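Local coordinates for FAD-binding oxidoreductase (Gulosibacter chungangensis, PDB 7PBG), which oxidises 4-ethylphenol and related 4-alkylphenols, dehydrogenating the alkyl side chain to a 4-vinylphenol with the help of a covalently attached FAD, at residues Ala275-Asn280 against Ile319-Cys324. Sequence-based numbering, arbitrary orientation.
Sequences APIVRN and IVYGTC
I277 and Y321 exchange two backbone hydrogen bonds, I277 N to Y321 O and Y321 N to I277 O, each 3.1 Å long, and two residues along the exchange is repeated by R279 N to I319 O and I319 N to R279 O, both 2.9 Å. These two hydrogen-bonded pairs frame the non-hydrogen-bonded pair V278-V320, so strand 277-280 and the segment 319-324 of strand 318-326 illustrate the regular alternation of antiparallel pairing. At the non-hydrogen-bonded pair, two CA-H...O contacts bridge the strands: V320 CA lies 3.2 Å from I277 O, and V278 CA approaches I319 O.

The apolar contacts divide between the two faces of the sheet. On one, V278 and V320 stand side by side and meet through their CG2 methyls at 4.0 Å, V320 CG1 reaches P276 CB, and helix 255-266 packs over both valines. On the other, the Y321 ring gathers its neighbours. I319 CG2 sits over one ring face, near the rim, while R279 CD comes to the ring edge at Y321 CE2, 4.1 Å away. I277 CG1, held between its own N and carbonyl carbon (chi1 61°), is thereby brought to 3.8 Å from Y321 CB, and helix 363-375 covers both Y321 and I277.

The polar ends are tied to groups beyond the strands. The guanidinium of R279, nearly perpendicular to the tyrosine ring at 86°, forms a salt bridge with D284, whose other carboxylate oxygen accepts a hydrogen bond from Y321 OH; Q430 holds R279 NE. N280 OD1 takes hydrogen bonds from F283 N, as N-cap of the following helix, and from A429 N of strand 426-433.

Here, neighbouring inner strands join within the large antiparallel sheet, with helices on both faces, and R279 lies about 7 Å (side chain to FAD) from the cofactor of this two-domain FAD-linked oxidase.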
ATOM      1  N   ALA A 275       4.715 -16.119  -4.034  1.00 20.60           N
ATOM      2  CA  ALA A 275       5.032 -16.732  -2.732  1.00 22.45           C
ATOM      3  C   ALA A 275       4.510 -18.168  -2.751  1.00 21.23           C
ATOM      4  O   ALA A 275       3.337 -18.395  -3.018  1.00 21.60           O
ATOM      5  CB  ALA A 275       4.408 -15.917  -1.642  1.00 24.59           C
ATOM      6  N   PRO A 276       5.389 -19.189  -2.661  1.00 21.01           N
ATOM      7  CA  PRO A 276       4.891 -20.543  -2.636  1.00 19.75           C
ATOM      8  C   PRO A 276       4.224 -20.858  -1.297  1.00 23.53           C
ATOM      9  O   PRO A 276       4.442 -20.141  -0.334  1.00 24.76           O
ATOM     10  CB  PRO A 276       6.129 -21.396  -2.951  1.00 19.41           C
ATOM     11  CG  PRO A 276       7.279 -20.560  -2.421  1.00 21.08           C
ATOM     12  CD  PRO A 276       6.867 -19.122  -2.614  1.00 20.43           C
ATOM     13  N   ILE A 277       3.431 -21.911  -1.281  1.00 19.36           N
ATOM     14  CA  ILE A 277       2.842 -22.448  -0.030  1.00 19.57           C
ATOM     15  C   ILE A 277       3.655 -23.670   0.406  1.00 18.80           C
ATOM     16  O   ILE A 277       4.210 -24.390  -0.419  1.00 17.00           O
ATOM     17  CB  ILE A 277       1.342 -22.757  -0.200  1.00 19.84           C
ATOM     18  CG1 ILE A 277       1.082 -23.796  -1.278  1.00 20.93           C
ATOM     19  CG2 ILE A 277       0.577 -21.469  -0.493  1.00 20.11           C
ATOM     20  CD1 ILE A 277      -0.357 -24.313  -1.331  1.00 23.10           C
ATOM     21  N   VAL A 278       3.631 -23.926   1.685  1.00 17.18           N
ATOM     22  CA  VAL A 278       4.297 -25.117   2.269  1.00 16.79           C
ATOM     23  C   VAL A 278       3.250 -25.769   3.148  1.00 19.89           C
ATOM     24  O   VAL A 278       2.948 -25.187   4.229  1.00 21.64           O
ATOM     25  CB  VAL A 278       5.570 -24.768   3.063  1.00 19.38           C
ATOM     26  CG1 VAL A 278       6.282 -26.056   3.450  1.00 20.84           C
ATOM     27  CG2 VAL A 278       6.494 -23.837   2.289  1.00 20.90           C
ATOM     28  N   ARG A 279       2.605 -26.830   2.672  1.00 18.65           N
ATOM     29  CA  ARG A 279       1.538 -27.429   3.510  1.00 20.21           C
ATOM     30  C   ARG A 279       1.967 -28.780   4.047  1.00 17.56           C
ATOM     31  O   ARG A 279       2.788 -29.505   3.436  1.00 17.88           O
ATOM     32  CB  ARG A 279       0.207 -27.535   2.780  1.00 24.25           C
ATOM     33  CG  ARG A 279       0.249 -28.176   1.429  1.00 29.47           C
ATOM     34  CD  ARG A 279      -1.211 -28.263   0.975  1.00 32.13           C
ATOM     35  NE  ARG A 279      -2.056 -27.066   1.000  1.00 28.93           N
ATOM     36  CZ  ARG A 279      -3.301 -27.035   0.479  1.00 34.03           C
ATOM     37  NH1 ARG A 279      -3.845 -28.131  -0.044  1.00 29.00           N
ATOM     38  NH2 ARG A 279      -4.016 -25.923   0.518  1.00 33.42           N
ATOM     39  N   ASN A 280       1.331 -29.146   5.146  1.00 19.13           N
ATOM     40  CA  ASN A 280       1.545 -30.491   5.716  1.00 18.81           C
ATOM     41  C   ASN A 280       0.680 -31.506   4.972  1.00 19.32           C
ATOM     42  O   ASN A 280      -0.286 -31.137   4.283  1.00 18.98           O
ATOM     43  CB  ASN A 280       1.363 -30.511   7.216  1.00 18.76           C
ATOM     44  CG  ASN A 280      -0.041 -30.317   7.734  1.00 20.39           C
ATOM     45  OD1 ASN A 280      -0.936 -29.843   7.039  1.00 19.76           O
ATOM     46  ND2 ASN A 280      -0.212 -30.649   9.000  1.00 21.48           N
ATOM     47  N   ILE A 319       4.684 -30.406   1.494  1.00 17.84           N
ATOM     48  CA  ILE A 319       4.638 -30.185   0.045  1.00 18.26           C
ATOM     49  C   ILE A 319       4.766 -28.682  -0.181  1.00 18.11           C
ATOM     50  O   ILE A 319       4.011 -27.884   0.425  1.00 18.14           O
ATOM     51  CB  ILE A 319       3.327 -30.741  -0.546  1.00 18.16           C
ATOM     52  CG1 ILE A 319       2.980 -32.146  -0.050  1.00 18.50           C
ATOM     53  CG2 ILE A 319       3.375 -30.640  -2.048  1.00 17.67           C
ATOM     54  CD1 ILE A 319       2.112 -32.195   1.166  1.00 18.43           C
ATOM     55  N   VAL A 320       5.674 -28.318  -1.060  1.00 17.73           N
ATOM     56  CA  VAL A 320       5.793 -26.947  -1.620  1.00 18.86           C
ATOM     57  C   VAL A 320       5.064 -26.934  -2.954  1.00 18.51           C
ATOM     58  O   VAL A 320       5.350 -27.777  -3.769  1.00 19.15           O
ATOM     59  CB  VAL A 320       7.245 -26.493  -1.760  1.00 18.48           C
ATOM     60  CG1 VAL A 320       7.365 -25.164  -2.485  1.00 21.56           C
ATOM     61  CG2 VAL A 320       7.913 -26.465  -0.385  1.00 19.92           C
ATOM     62  N   TYR A 321       4.160 -25.981  -3.118  1.00 17.11           N
ATOM     63  CA  TYR A 321       3.565 -25.675  -4.425  1.00 17.20           C
ATOM     64  C   TYR A 321       3.949 -24.257  -4.832  1.00 16.60           C
ATOM     65  O   TYR A 321       3.811 -23.329  -4.026  1.00 17.86           O
ATOM     66  CB  TYR A 321       2.045 -25.789  -4.361  1.00 17.34           C
ATOM     67  CG  TYR A 321       1.547 -27.187  -4.120  1.00 16.86           C
ATOM     68  CD1 TYR A 321       1.514 -28.120  -5.151  1.00 16.89           C
ATOM     69  CD2 TYR A 321       1.093 -27.578  -2.874  1.00 17.93           C
ATOM     70  CE1 TYR A 321       1.033 -29.398  -4.940  1.00 18.11           C
ATOM     71  CE2 TYR A 321       0.675 -28.868  -2.641  1.00 18.78           C
ATOM     72  CZ  TYR A 321       0.603 -29.771  -3.681  1.00 17.94           C
ATOM     73  OH  TYR A 321       0.144 -31.020  -3.408  1.00 19.02           O
ATOM     74  N   GLY A 322       4.369 -24.100  -6.077  1.00 17.52           N
ATOM     75  CA  GLY A 322       4.684 -22.817  -6.696  1.00 17.78           C
ATOM     76  C   GLY A 322       4.389 -22.809  -8.191  1.00 20.10           C
ATOM     77  O   GLY A 322       4.044 -23.853  -8.771  1.00 18.80           O
ATOM     78  N   THR A 323       4.603 -21.648  -8.790  1.00 18.53           N
ATOM     79  CA  THR A 323       4.395 -21.404 -10.233  1.00 18.07           C
ATOM     80  C   THR A 323       5.397 -20.369 -10.737  1.00 19.79           C
ATOM     81  O   THR A 323       5.767 -19.423 -10.028  1.00 18.96           O
ATOM     82  CB  THR A 323       2.943 -21.008 -10.512  1.00 18.37           C
ATOM     83  OG1 THR A 323       2.067 -21.984  -9.968  1.00 18.09           O
ATOM     84  CG2 THR A 323       2.693 -20.803 -11.995  1.00 19.47           C
ATOM     85  N   CYS A 324       5.906 -20.613 -11.932  1.00 18.94           N
ATOM     86  CA  CYS A 324       6.771 -19.701 -12.691  1.00 17.92           C
ATOM     87  C   CYS A 324       5.964 -19.140 -13.866  1.00 17.35           C
ATOM     88  O   CYS A 324       5.051 -19.836 -14.451  1.00 21.17           O
ATOM     89  CB  CYS A 324       8.006 -20.449 -13.159  1.00 21.01           C
ATOM     90  SG  CYS A 324       9.150 -20.747 -11.787  1.00 22.80           S
TER